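Local coordinates for devB protein (PDB 1Y89) that probably hydrolyses 6-phosphogluconolactone to 6-phosphogluconate in the pentose phosphate pathway, at residues A[16-21]-A[51-56]; A[43-48]-A[82-87]; A[63-68]-A[130-135]; A[76-81]-A[169-174]. All coordinates share one frame; numbering follows the deposited sequence.

Contact 1. Residues A[16-21]-A[51-56]. With PE5 (3,6,9,12,15,18,21,24-octaoxahexacosan-1-ol), chain F.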
loop_
_atom_site.group_PDB
_atom_site.type_symbol
_atom_site.label_atom_id
_atom_site.label_comp_id
_atom_site.label_asym_id
_atom_site.label_seq_id
_atom_site.Cartn_x
_atom_site.Cartn_y
_atom_site.Cartn_z
ATOM N N SER A 16 4.692 0.826 10.678
ATOM C CA SER A 16 3.631 0.335 9.801
ATOM C C SER A 16 3.411 -1.164 10.035
ATOM O O SER A 16 2.266 -1.631 10.167
ATOM C CB SER A 16 3.997 0.599 8.335
ATOM O OG SER A 16 2.962 0.137 7.508
ATOM N N LEU A 17 4.507 -1.917 10.151
ATOM C CA LEU A 17 4.397 -3.353 10.376
ATOM C C LEU A 17 3.757 -3.693 11.739
ATOM O O LEU A 17 2.944 -4.624 11.838
ATOM C CB LEU A 17 5.779 -3.991 10.269
ATOM C CG LEU A 17 6.468 -3.871 8.902
ATOM C CD1 LEU A 17 7.955 -4.301 9.011
ATOM C CD2 LEU A 17 5.744 -4.712 7.805
ATOM N N ALA A 18 4.139 -2.947 12.773
ATOM C CA ALA A 18 3.640 -3.201 14.125
ATOM C C ALA A 18 2.147 -2.846 14.173
ATOM O O ALA A 18 1.349 -3.529 14.839
ATOM C CB ALA A 18 4.415 -2.335 15.133
ATOM N N ASP A 19 1.764 -1.775 13.472
ATOM C CA ASP A 19 0.321 -1.431 13.438
ATOM C C ASP A 19 -0.476 -2.552 12.790
ATOM O O ASP A 19 -1.573 -2.878 13.261
ATOM C CB ASP A 19 0.049 -0.101 12.755
ATOM C CG ASP A 19 0.559 1.091 13.579
ATOM O OD1 ASP A 19 0.752 0.942 14.812
ATOM O OD2 ASP A 19 0.744 2.160 12.988
ATOM N N ASP A 20 0.076 -3.156 11.743
ATOM C CA ASP A 20 -0.611 -4.275 11.077
ATOM C C ASP A 20 -0.674 -5.482 12.020
ATOM O O ASP A 20 -1.706 -6.135 12.110
ATOM C CB ASP A 20 0.129 -4.663 9.784
ATOM C CG ASP A 20 -0.219 -3.768 8.615
ATOM O OD1 ASP A 20 -1.028 -2.835 8.783
ATOM O OD2 ASP A 20 0.322 -3.982 7.517
HETATM N N MSE A 21 0.429 -5.757 12.721
HETATM C CA MSE A 21 0.480 -6.866 13.685
HETATM C C MSE A 21 -0.634 -6.711 14.739
HETATM O O MSE A 21 -1.340 -7.663 15.071
HETATM C CB MSE A 21 1.865 -6.902 14.347
HETATM C CG MSE A 21 2.227 -8.190 15.009
HETATM SE SE MSE A 21 2.693 -9.497 13.590
HETATM C CE MSE A 21 4.421 -9.027 13.200
ATOM N N GLN A 51 5.842 -0.480 24.791
ATOM C CA GLN A 51 4.479 0.060 24.874
ATOM C C GLN A 51 4.180 0.893 23.626
ATOM O O GLN A 51 5.056 1.650 23.173
ATOM C CB GLN A 51 4.305 0.907 26.147
ATOM C CG GLN A 51 4.471 0.080 27.441
ATOM C CD GLN A 51 3.686 -1.265 27.443
ATOM O OE1 GLN A 51 2.557 -1.360 26.935
ATOM N NE2 GLN A 51 4.304 -2.305 27.991
ATOM N N PRO A 52 2.934 0.809 23.104
ATOM C CA PRO A 52 1.786 0.087 23.688
ATOM C C PRO A 52 1.626 -1.358 23.155
ATOM O O PRO A 52 0.778 -2.099 23.663
ATOM C CB PRO A 52 0.592 0.930 23.227
ATOM C CG PRO A 52 1.001 1.390 21.839
ATOM C CD PRO A 52 2.553 1.481 21.842
ATOM N N TYR A 53 2.450 -1.744 22.187
ATOM C CA TYR A 53 2.324 -3.051 21.500
ATOM C C TYR A 53 2.389 -4.256 22.409
ATOM O O TYR A 53 1.589 -5.196 22.248
ATOM C CB TYR A 53 3.346 -3.178 20.356
ATOM C CG TYR A 53 3.155 -2.081 19.325
ATOM C CD1 TYR A 53 2.109 -2.139 18.419
ATOM C CD2 TYR A 53 3.977 -0.936 19.331
ATOM C CE1 TYR A 53 1.894 -1.098 17.466
ATOM C CE2 TYR A 53 3.770 0.117 18.394
ATOM C CZ TYR A 53 2.737 0.011 17.463
ATOM O OH TYR A 53 2.523 0.990 16.530
ATOM N N ALA A 54 3.331 -4.232 23.357
ATOM C CA ALA A 54 3.551 -5.375 24.255
ATOM C C ALA A 54 2.224 -5.767 24.935
ATOM O O ALA A 54 1.899 -6.944 25.081
ATOM C CB ALA A 54 4.629 -5.028 25.336
ATOM N N ASN A 55 1.467 -4.768 25.338
ATOM C CA ASN A 55 0.218 -5.037 26.044
ATOM C C ASN A 55 -1.045 -5.064 25.183
ATOM O O ASN A 55 -1.973 -5.798 25.506
ATOM C CB ASN A 55 0.066 -4.073 27.234
ATOM C CG ASN A 55 0.992 -4.457 28.401
ATOM O OD1 ASN A 55 2.023 -3.824 28.630
ATOM N ND2 ASN A 55 0.643 -5.540 29.111
ATOM N N ASP A 56 -1.087 -4.259 24.114
ATOM C CA ASP A 56 -2.298 -4.137 23.306
ATOM C C ASP A 56 -2.430 -5.254 22.267
ATOM O O ASP A 56 -3.543 -5.605 21.865
ATOM C CB ASP A 56 -2.341 -2.792 22.589
ATOM C CG ASP A 56 -2.552 -1.613 23.553
ATOM O OD1 ASP A 56 -2.713 -1.835 24.763
ATOM O OD2 ASP A 56 -2.537 -0.476 23.073
HETATM O O1 PE5 F . -8.293 -5.983 9.839
HETATM C C1 PE5 F . -7.285 -6.850 9.302
HETATM C C2 PE5 F . -5.918 -6.489 9.869
HETATM O O2 PE5 F . -4.917 -6.570 8.854
HETATM C C3 PE5 F . -3.998 -5.489 8.834
HETATM C C4 PE5 F . -3.190 -5.623 7.567
HETATM O O3 PE5 F . -3.763 -4.835 6.530
#
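Tyr53 lays its ring against helix 10-25 and is held in two ways: a methyl group over one face and a carboxylate at the phenol end. The methyl is Ala18 CB, 3.8 Å from the centroid of the Tyr53 ring and 19° off its normal, a CH-pi contact displaced toward the CE1 and CZ rim. Asp19 OD1 lies at the edge, in the plane of the ring, and accepts a hydrogen bond from the phenol OH. Tyr53 OH and Asp19 OD1 are modelled 2.5 Å apart, an exact length that is doubtful. The carboxylate is not flush with the ring; the two planes stand 35° apart. Asp19 reaches the phenol because CG lies anti to its own carbonyl carbon (chi1 -69°). Tyr53 belongs to the short helix 53-56 and follows Pro52 with its cis peptide bond; its ring spans from there to a helix that flanks the central sheet of this alpha/beta fold. Asp19 also forms a salt bridge with Lys15 through OD2, so each carboxylate oxygen has a partner. One residue further on, Asp20 brushes the bound polyether: Asp20 CG and PE5 C4 are 3.7 Å apart, while Asp20 OD2 pairs with Arg186.

Contact 2. Residues A[43-48]-A[82-87]; sequences MLFKLL and GEANAL
Phe45 of helix 39-48 packs against Ala84 and Leu87, which are one turn apart on helix 80-89, and these three side chains make the tight part of the contact. Ala84 CB sits over one face of the Phe45 ring, 4.1 Å from its centroid and 26° off the normal, a CH-pi contact shifted toward the rim where CE2 and CZ lie. The closest approach is Phe45 CE2 to Ala84 CB, at 3.7 Å. With CG turned anti to the carbonyl carbon (chi1 -58°), the Phe45 ring swings to the Ala84 end of the partner helix, and its CB is left to meet Leu87 CB at 3.9 Å. Leu87 CD1 lies nearer the plane of the ring, at its edge.

The solvent side is looser. Lys46 is exposed, and it runs beside Leu87 in the same direction, with Lys46 CG 4.1 Å from Leu87 CD2. Beyond this aliphatic stretch the lysine bends at chi3 (-76°) and carries its amine away from helix 80-89, to a place close to the like-charged Lys42.

The short segments run in nearly the same direction, 29° apart, with their axes 9.2 Å from each other at closest approach. Helix 39-48 lies on the beta-alpha-beta crossover between the neighbouring parallel strands 31-35 and 62-70, and helix 80-89 follows the second of them. Helix 39-48 is flanked in turn by helix 10-25, where Leu47 meets Val14, while Leu88 of helix 80-89 extends the packing against Phe45 and Leu48.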
loop_
_atom_site.group_PDB
_atom_site.type_symbol
_atom_site.label_atom_id
_atom_site.label_comp_id
_atom_site.label_asym_id
_atom_site.label_seq_id
_atom_site.Cartn_x
_atom_site.Cartn_y
_atom_site.Cartn_z
HETATM N N MSE A 43 14.580 -4.701 14.554
HETATM C CA MSE A 43 13.912 -3.437 14.869
HETATM C C MSE A 43 12.429 -3.633 15.176
HETATM O O MSE A 43 11.904 -3.047 16.122
HETATM C CB MSE A 43 14.055 -2.477 13.703
HETATM C CG MSE A 43 15.466 -1.996 13.513
HETATM SE SE MSE A 43 15.417 -0.515 12.184
HETATM C CE MSE A 43 14.117 0.713 13.115
ATOM N N LEU A 44 11.752 -4.452 14.364
ATOM C CA LEU A 44 10.349 -4.763 14.599
ATOM C C LEU A 44 10.125 -5.409 15.966
ATOM O O LEU A 44 9.250 -4.986 16.706
ATOM C CB LEU A 44 9.766 -5.646 13.476
ATOM C CG LEU A 44 8.305 -6.095 13.638
ATOM C CD1 LEU A 44 7.336 -4.873 13.728
ATOM C CD2 LEU A 44 7.949 -7.000 12.470
ATOM N N PHE A 45 10.941 -6.402 16.327
ATOM C CA PHE A 45 10.797 -7.069 17.631
ATOM C C PHE A 45 10.935 -6.096 18.797
ATOM O O PHE A 45 10.199 -6.183 19.775
ATOM C CB PHE A 45 11.864 -8.185 17.789
ATOM C CG PHE A 45 11.798 -9.252 16.697
ATOM C CD1 PHE A 45 10.581 -9.609 16.130
ATOM C CD2 PHE A 45 12.956 -9.911 16.280
ATOM C CE1 PHE A 45 10.505 -10.593 15.119
ATOM C CE2 PHE A 45 12.895 -10.890 15.276
ATOM C CZ PHE A 45 11.663 -11.244 14.706
ATOM N N LYS A 46 11.909 -5.192 18.717
ATOM C CA LYS A 46 12.076 -4.192 19.769
ATOM C C LYS A 46 10.839 -3.313 19.881
ATOM O O LYS A 46 10.420 -2.951 20.978
ATOM C CB LYS A 46 13.359 -3.357 19.546
ATOM C CG LYS A 46 14.649 -4.250 19.659
ATOM C CD LYS A 46 15.935 -3.435 19.656
ATOM C CE LYS A 46 16.250 -2.948 18.259
ATOM N NZ LYS A 46 17.413 -1.986 18.233
ATOM N N LEU A 47 10.280 -2.933 18.739
ATOM C CA LEU A 47 9.080 -2.111 18.765
ATOM C C LEU A 47 7.876 -2.893 19.333
ATOM O O LEU A 47 7.091 -2.372 20.149
ATOM C CB LEU A 47 8.773 -1.549 17.366
ATOM C CG LEU A 47 7.490 -0.698 17.249
ATOM C CD1 LEU A 47 7.482 0.524 18.232
ATOM C CD2 LEU A 47 7.247 -0.214 15.833
ATOM N N LEU A 48 7.710 -4.132 18.881
ATOM C CA LEU A 48 6.647 -4.988 19.405
ATOM C C LEU A 48 6.709 -5.245 20.914
ATOM O O LEU A 48 5.668 -5.474 21.567
ATOM C CB LEU A 48 6.622 -6.335 18.646
ATOM C CG LEU A 48 6.297 -6.230 17.155
ATOM C CD1 LEU A 48 6.448 -7.651 16.522
ATOM C CD2 LEU A 48 4.873 -5.664 16.952
ATOM N N GLY A 82 16.257 -17.508 18.403
ATOM C CA GLY A 82 16.986 -17.048 19.595
ATOM C C GLY A 82 16.977 -15.526 19.709
ATOM O O GLY A 82 16.753 -14.968 20.800
ATOM N N GLU A 83 17.197 -14.836 18.590
ATOM C CA GLU A 83 17.140 -13.366 18.618
ATOM C C GLU A 83 15.702 -12.788 18.820
ATOM O O GLU A 83 15.506 -11.823 19.578
ATOM C CB GLU A 83 17.826 -12.778 17.384
ATOM C CG GLU A 83 17.874 -11.270 17.382
ATOM C CD GLU A 83 19.158 -10.736 16.733
ATOM O OE1 GLU A 83 19.287 -10.835 15.471
ATOM O OE2 GLU A 83 20.028 -10.245 17.503
ATOM N N ALA A 84 14.712 -13.384 18.150
ATOM C CA ALA A 84 13.305 -13.045 18.362
ATOM C C ALA A 84 12.925 -13.255 19.817
ATOM O O ALA A 84 12.208 -12.432 20.415
ATOM C CB ALA A 84 12.372 -13.882 17.412
ATOM N N ASN A 85 13.417 -14.344 20.402
ATOM C CA ASN A 85 13.132 -14.596 21.792
ATOM C C ASN A 85 13.804 -13.581 22.753
ATOM O O ASN A 85 13.167 -13.108 23.693
ATOM C CB ASN A 85 13.524 -16.042 22.180
ATOM C CG ASN A 85 13.133 -16.371 23.621
ATOM O OD1 ASN A 85 11.972 -16.238 24.018
ATOM N ND2 ASN A 85 14.097 -16.812 24.395
ATOM N N ALA A 86 15.084 -13.288 22.542
ATOM C CA ALA A 86 15.790 -12.314 23.379
ATOM C C ALA A 86 15.137 -10.936 23.293
ATOM O O ALA A 86 14.945 -10.266 24.334
ATOM C CB ALA A 86 17.253 -12.235 22.985
ATOM N N LEU A 87 14.727 -10.538 22.090
ATOM C CA LEU A 87 14.220 -9.160 21.909
ATOM C C LEU A 87 12.721 -8.996 22.170
ATOM O O LEU A 87 12.270 -7.906 22.555
ATOM C CB LEU A 87 14.566 -8.600 20.521
ATOM C CG LEU A 87 16.074 -8.450 20.201
ATOM C CD1 LEU A 87 16.224 -8.069 18.692
ATOM C CD2 LEU A 87 16.762 -7.418 21.095
#

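Contact 3. Residues A[63-68]-A[130-135]; sequences HFWWGD and PVFDWI
Beside the parallel strands at the middle of the central sheet, an edge-to-face (T-shaped) aromatic pair joins Trp65 of strand 62-70 to Phe132, in the loop that leads into strand 134-137. Phe132 presents its CE2-CZ edge to a face of the indole, over the five-membered ring; the centroids are 5.1 Å apart and the planes stand at 86°. The closest atoms are Trp65 CD1 and Phe132 CE2, at 3.5 Å, while Phe132 CZ rides 3.7 Å above the indole plane. Trp65 CB lies under the same edge, 3.7 Å from Phe132 CE2, so the phenyl group covers the root of the tryptophan as well as its pyrrole ring. In the eight-stranded mixed sheet, strand 31-35 runs between the strands that hold the two segments, and the aromatic pair bridges across it, with Phe132 also touching Ser34. In Trp65, chi1 of -56° sets CG beside the backbone N and chi2 of 77° turns the indole face to the phenyl. The buried indole NE1 is satisfied by a hydrogen bond to His32 ND1, and His100 stacks on Trp65. Met119 of helix 108-122 touches both side chains, and Lys176 makes a cation-pi contact with Phe132.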
loop_
_atom_site.group_PDB
_atom_site.type_symbol
_atom_site.label_atom_id
_atom_site.label_comp_id
_atom_site.label_asym_id
_atom_site.label_seq_id
_atom_site.Cartn_x
_atom_site.Cartn_y
_atom_site.Cartn_z
ATOM N N HIS A 63 0.229 -16.529 15.575
ATOM C CA HIS A 63 1.102 -17.692 15.554
ATOM C C HIS A 63 2.333 -17.351 14.753
ATOM O O HIS A 63 2.220 -16.892 13.613
ATOM C CB HIS A 63 0.366 -18.901 14.927
ATOM C CG HIS A 63 -0.726 -19.424 15.805
ATOM N ND1 HIS A 63 -0.595 -20.572 16.554
ATOM C CD2 HIS A 63 -1.928 -18.887 16.140
ATOM C CE1 HIS A 63 -1.701 -20.764 17.258
ATOM N NE2 HIS A 63 -2.522 -19.749 17.031
ATOM N N PHE A 64 3.502 -17.534 15.347
ATOM C CA PHE A 64 4.741 -17.201 14.658
ATOM C C PHE A 64 5.455 -18.440 14.201
ATOM O O PHE A 64 5.631 -19.399 14.979
ATOM C CB PHE A 64 5.689 -16.363 15.544
ATOM C CG PHE A 64 5.197 -14.974 15.775
ATOM C CD1 PHE A 64 4.910 -14.133 14.704
ATOM C CD2 PHE A 64 5.012 -14.503 17.052
ATOM C CE1 PHE A 64 4.444 -12.813 14.921
ATOM C CE2 PHE A 64 4.543 -13.194 17.277
ATOM C CZ PHE A 64 4.259 -12.354 16.204
ATOM N N TRP A 65 5.871 -18.378 12.934
ATOM C CA TRP A 65 6.656 -19.427 12.300
ATOM C C TRP A 65 7.850 -18.700 11.688
ATOM O O TRP A 65 7.883 -17.470 11.724
ATOM C CB TRP A 65 5.858 -20.119 11.195
ATOM C CG TRP A 65 4.544 -20.698 11.645
ATOM C CD1 TRP A 65 3.376 -19.998 11.894
ATOM C CD2 TRP A 65 4.243 -22.071 11.853
ATOM N NE1 TRP A 65 2.375 -20.872 12.273
ATOM C CE2 TRP A 65 2.872 -22.149 12.224
ATOM C CE3 TRP A 65 4.986 -23.254 11.740
ATOM C CZ2 TRP A 65 2.247 -23.349 12.513
ATOM C CZ3 TRP A 65 4.356 -24.461 12.025
ATOM C CH2 TRP A 65 2.991 -24.496 12.410
ATOM N N TRP A 66 8.816 -19.460 11.177
ATOM C CA TRP A 66 10.011 -18.927 10.527
ATOM C C TRP A 66 10.082 -19.287 9.062
ATOM O O TRP A 66 9.845 -20.463 8.706
ATOM C CB TRP A 66 11.285 -19.354 11.291
ATOM C CG TRP A 66 11.484 -18.396 12.436
ATOM C CD1 TRP A 66 12.297 -17.290 12.463
ATOM C CD2 TRP A 66 10.773 -18.404 13.672
ATOM N NE1 TRP A 66 12.136 -16.625 13.647
ATOM C CE2 TRP A 66 11.195 -17.279 14.403
ATOM C CE3 TRP A 66 9.792 -19.257 14.230
ATOM C CZ2 TRP A 66 10.708 -16.991 15.699
ATOM C CZ3 TRP A 66 9.295 -18.966 15.509
ATOM C CH2 TRP A 66 9.736 -17.833 16.216
ATOM N N GLY A 67 10.380 -18.290 8.208
ATOM C CA GLY A 67 10.599 -18.605 6.778
ATOM C C GLY A 67 11.882 -19.434 6.616
ATOM O O GLY A 67 12.044 -20.218 5.680
ATOM N N ASP A 68 12.829 -19.231 7.520
ATOM C CA ASP A 68 14.028 -20.077 7.572
ATOM C C ASP A 68 14.648 -19.967 8.962
ATOM O O ASP A 68 14.361 -19.003 9.712
ATOM C CB ASP A 68 15.064 -19.713 6.441
ATOM C CG ASP A 68 15.730 -18.348 6.625
ATOM O OD1 ASP A 68 15.027 -17.349 6.929
ATOM O OD2 ASP A 68 16.968 -18.262 6.410
ATOM N N PRO A 130 -0.224 -25.035 3.120
ATOM C CA PRO A 130 -0.627 -24.075 4.166
ATOM C C PRO A 130 -0.601 -22.661 3.612
ATOM O O PRO A 130 0.380 -22.254 2.935
ATOM C CB PRO A 130 0.467 -24.231 5.232
ATOM C CG PRO A 130 1.577 -24.981 4.575
ATOM C CD PRO A 130 0.943 -25.836 3.537
ATOM N N VAL A 131 -1.659 -21.917 3.917
ATOM C CA VAL A 131 -1.795 -20.553 3.429
ATOM C C VAL A 131 -1.461 -19.572 4.585
ATOM O O VAL A 131 -2.240 -19.382 5.513
ATOM C CB VAL A 131 -3.199 -20.325 2.851
ATOM C CG1 VAL A 131 -3.407 -18.809 2.475
ATOM C CG2 VAL A 131 -3.441 -21.275 1.632
ATOM N N PHE A 132 -0.265 -18.994 4.547
ATOM C CA PHE A 132 0.096 -18.004 5.551
ATOM C C PHE A 132 -0.703 -16.737 5.350
ATOM O O PHE A 132 -0.980 -16.319 4.208
ATOM C CB PHE A 132 1.609 -17.717 5.537
ATOM C CG PHE A 132 2.394 -18.722 6.361
ATOM C CD1 PHE A 132 2.676 -19.992 5.852
ATOM C CD2 PHE A 132 2.768 -18.412 7.667
ATOM C CE1 PHE A 132 3.340 -20.949 6.623
ATOM C CE2 PHE A 132 3.442 -19.345 8.474
ATOM C CZ PHE A 132 3.744 -20.596 7.969
ATOM N N ASP A 133 -1.075 -16.135 6.465
ATOM C CA ASP A 133 -1.701 -14.808 6.421
ATOM C C ASP A 133 -0.681 -13.756 6.027
ATOM O O ASP A 133 -1.023 -12.802 5.312
ATOM C CB ASP A 133 -2.334 -14.458 7.771
ATOM C CG ASP A 133 -3.498 -15.358 8.102
ATOM O OD1 ASP A 133 -4.607 -15.119 7.572
ATOM O OD2 ASP A 133 -3.298 -16.324 8.865
ATOM N N TRP A 134 0.567 -13.945 6.449
ATOM C CA TRP A 134 1.587 -12.919 6.242
ATOM C C TRP A 134 2.964 -13.523 6.378
ATOM O O TRP A 134 3.272 -14.204 7.387
ATOM C CB TRP A 134 1.434 -11.819 7.297
ATOM C CG TRP A 134 2.170 -10.513 6.962
ATOM C CD1 TRP A 134 2.722 -10.145 5.752
ATOM C CD2 TRP A 134 2.354 -9.405 7.848
ATOM N NE1 TRP A 134 3.249 -8.868 5.844
ATOM C CE2 TRP A 134 3.025 -8.390 7.120
ATOM C CE3 TRP A 134 2.028 -9.178 9.205
ATOM C CZ2 TRP A 134 3.360 -7.134 7.699
ATOM C CZ3 TRP A 134 2.358 -7.935 9.778
ATOM C CH2 TRP A 134 3.017 -6.931 9.020
ATOM N N ILE A 135 3.810 -13.286 5.385
ATOM C CA ILE A 135 5.192 -13.739 5.459
ATOM C C ILE A 135 6.056 -12.500 5.303
ATOM O O ILE A 135 5.957 -11.782 4.277
ATOM C CB ILE A 135 5.516 -14.800 4.356
ATOM C CG1 ILE A 135 4.552 -16.019 4.472
ATOM C CG2 ILE A 135 6.994 -15.245 4.424
ATOM C CD1 ILE A 135 4.838 -17.144 3.431
#

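Contact 4. Residues A[76-81]-A[169-174]. With PO4 (phosphate ion), chain C.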
loop_
_atom_site.group_PDB
_atom_site.type_symbol
_atom_site.label_atom_id
_atom_site.label_comp_id
_atom_site.label_asym_id
_atom_site.label_seq_id
_atom_site.Cartn_x
_atom_site.Cartn_y
_atom_site.Cartn_z
ATOM N N ASP A 76 22.051 -20.110 20.395
ATOM C CA ASP A 76 23.223 -19.736 19.619
ATOM C C ASP A 76 23.028 -18.337 19.049
ATOM O O ASP A 76 21.901 -17.933 18.758
ATOM C CB ASP A 76 23.428 -20.724 18.468
ATOM C CG ASP A 76 24.760 -20.547 17.801
ATOM O OD1 ASP A 76 24.898 -19.624 16.997
ATOM O OD2 ASP A 76 25.683 -21.307 18.127
ATOM N N ALA A 77 24.117 -17.575 18.922
ATOM C CA ALA A 77 24.060 -16.226 18.328
ATOM C C ALA A 77 23.423 -16.204 16.914
ATOM O O ALA A 77 22.837 -15.200 16.480
ATOM C CB ALA A 77 25.451 -15.659 18.266
ATOM N N GLU A 78 23.558 -17.320 16.203
ATOM C CA GLU A 78 23.117 -17.432 14.814
ATOM C C GLU A 78 21.652 -17.890 14.696
ATOM O O GLU A 78 21.149 -18.039 13.609
ATOM C CB GLU A 78 24.034 -18.397 14.060
ATOM C CG GLU A 78 25.407 -17.805 13.712
ATOM C CD GLU A 78 25.286 -16.829 12.581
ATOM O OE1 GLU A 78 25.025 -17.275 11.432
ATOM O OE2 GLU A 78 25.391 -15.608 12.859
ATOM N N SER A 79 20.970 -18.110 15.814
ATOM C CA SER A 79 19.569 -18.548 15.767
ATOM C C SER A 79 18.616 -17.389 15.472
ATOM O O SER A 79 18.632 -16.374 16.193
ATOM C CB SER A 79 19.155 -19.162 17.109
ATOM O OG SER A 79 17.833 -19.651 17.001
ATOM N N ASN A 80 17.785 -17.527 14.438
ATOM C CA ASN A 80 16.744 -16.511 14.210
ATOM C C ASN A 80 15.765 -16.490 15.382
ATOM O O ASN A 80 15.470 -15.416 15.929
ATOM C CB ASN A 80 15.976 -16.761 12.884
ATOM C CG ASN A 80 16.833 -16.507 11.645
ATOM O OD1 ASN A 80 17.819 -15.749 11.677
ATOM N ND2 ASN A 80 16.450 -17.128 10.532
ATOM N N TYR A 81 15.254 -17.677 15.763
ATOM C CA TYR A 81 14.355 -17.767 16.922
ATOM C C TYR A 81 14.995 -17.153 18.161
ATOM O O TYR A 81 14.353 -16.398 18.890
ATOM C CB TYR A 81 13.955 -19.234 17.235
ATOM C CG TYR A 81 13.381 -19.373 18.625
ATOM C CD1 TYR A 81 12.021 -19.118 18.880
ATOM C CD2 TYR A 81 14.203 -19.723 19.706
ATOM C CE1 TYR A 81 11.501 -19.226 20.178
ATOM C CE2 TYR A 81 13.693 -19.827 20.998
ATOM C CZ TYR A 81 12.357 -19.560 21.225
ATOM O OH TYR A 81 11.866 -19.686 22.505
ATOM N N SER A 169 29.368 -20.166 3.460
ATOM C CA SER A 169 29.910 -20.836 4.658
ATOM C C SER A 169 29.565 -22.320 4.734
ATOM O O SER A 169 30.216 -23.080 5.447
ATOM C CB SER A 169 29.360 -20.146 5.915
ATOM O OG SER A 169 27.948 -20.378 5.966
ATOM N N GLY A 170 28.544 -22.747 3.995
ATOM C CA GLY A 170 28.085 -24.116 4.076
ATOM C C GLY A 170 27.180 -24.341 5.272
ATOM O O GLY A 170 26.707 -25.450 5.498
ATOM N N GLN A 171 26.895 -23.285 6.021
ATOM C CA GLN A 171 26.037 -23.402 7.188
ATOM C C GLN A 171 24.674 -23.921 6.730
ATOM O O GLN A 171 24.089 -23.394 5.778
ATOM C CB GLN A 171 25.854 -22.032 7.845
ATOM C CG GLN A 171 24.903 -22.064 9.070
ATOM C CD GLN A 171 24.441 -20.678 9.447
ATOM O OE1 GLN A 171 23.877 -19.933 8.618
ATOM N NE2 GLN A 171 24.737 -20.287 10.685
ATOM N N LEU A 172 24.169 -24.947 7.412
ATOM C CA LEU A 172 22.861 -25.521 7.086
ATOM C C LEU A 172 21.700 -24.713 7.630
ATOM O O LEU A 172 21.782 -24.187 8.742
ATOM C CB LEU A 172 22.766 -26.962 7.608
ATOM C CG LEU A 172 23.766 -27.918 6.948
ATOM C CD1 LEU A 172 23.669 -29.259 7.628
ATOM C CD2 LEU A 172 23.528 -28.016 5.418
ATOM N N ARG A 173 20.630 -24.610 6.826
ATOM C CA ARG A 173 19.366 -23.983 7.235
ATOM C C ARG A 173 18.209 -24.880 6.849
ATOM O O ARG A 173 18.303 -25.624 5.862
ATOM C CB ARG A 173 19.143 -22.670 6.458
ATOM C CG ARG A 173 20.021 -21.488 6.963
ATOM C CD ARG A 173 21.181 -21.247 6.049
ATOM N NE ARG A 173 21.981 -20.139 6.575
ATOM C CZ ARG A 173 21.723 -18.839 6.365
ATOM N NH1 ARG A 173 20.710 -18.466 5.597
ATOM N NH2 ARG A 173 22.503 -17.911 6.909
ATOM N N VAL A 174 17.103 -24.753 7.578
ATOM C CA VAL A 174 15.799 -25.297 7.148
ATOM C C VAL A 174 15.001 -24.101 6.630
ATOM O O VAL A 174 14.950 -23.062 7.290
ATOM C CB VAL A 174 15.071 -25.991 8.320
ATOM C CG1 VAL A 174 13.620 -26.360 7.927
ATOM C CG2 VAL A 174 15.876 -27.221 8.761
HETATM P P PO4 C . 20.860 -14.619 5.842
HETATM O O1 PO4 C . 20.146 -15.661 4.995
HETATM O O2 PO4 C . 21.146 -13.448 4.985
HETATM O O3 PO4 C . 19.914 -14.318 6.951
HETATM O O4 PO4 C . 22.128 -15.215 6.321
HETATM O O HOH W 1 25.090 -16.651 8.637
#
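A single amide, that of Gln171, joins a carboxylate to an arginine: its NE2 donates to Glu78 across the contact while its OE1 takes two bonds from Arg173. Gln171 NE2 to Glu78 OE1 is 3.1 Å, reaching the anti lone pair of that oxygen, with the carboxylate and amide planes only 26° apart. Arg173 meets the other end with two nitrogens, both on the one oxygen. Its NE lies 2.8 Å and its NH2 3.0 Å from Gln171 OE1, the latter almost along the C=O axis, and this double hold should limit rotation of both groups. The outer edge of the guanidinium faces a phosphate, probably from the crystallisation liquor: Arg173 NH1 to PO4 O1 is 2.9 Å and Arg173 NH2 to PO4 O4 is 2.8 Å, both nearly straight. His144 NE2 and Arg70 NH2 also bond to the phosphate, consistent with a site for a substrate phosphate. A water bonded to Glu78 OE1 also approaches Arg173 NH2, weakly. Asp76 shapes the turn bearing Glu78 through an Asx turn, its OD1 2.8 Å from Glu78 N. Ser79 caps the start of helix 80-89, and strand 172-176, which carries Arg173, runs antiparallel between strands 62-70 and 161-165.

From the N terminus, contact 1 closes the first loop, bringing helix 53-56 back to helix 10-25 around strand 31-35 and helix 39-48. Contact 2 starts within that loop and ends beyond it, so the two cross; they also touch, where Ala18 meets Leu47 and Leu48. Contact 3 opens after contact 1 has closed and crosses contact 2, tying strand 62-70 to the entry of strand 134-137. Contact 4 opens just before residues 82-87 and ends at strand 172-176, crossing both contacts 2 and 3. Trp66 links the last three, packing on Ala84, Asn80 and Tyr81. Contacts 1 and 4 remain separate, their nearest atoms about 13 Å apart.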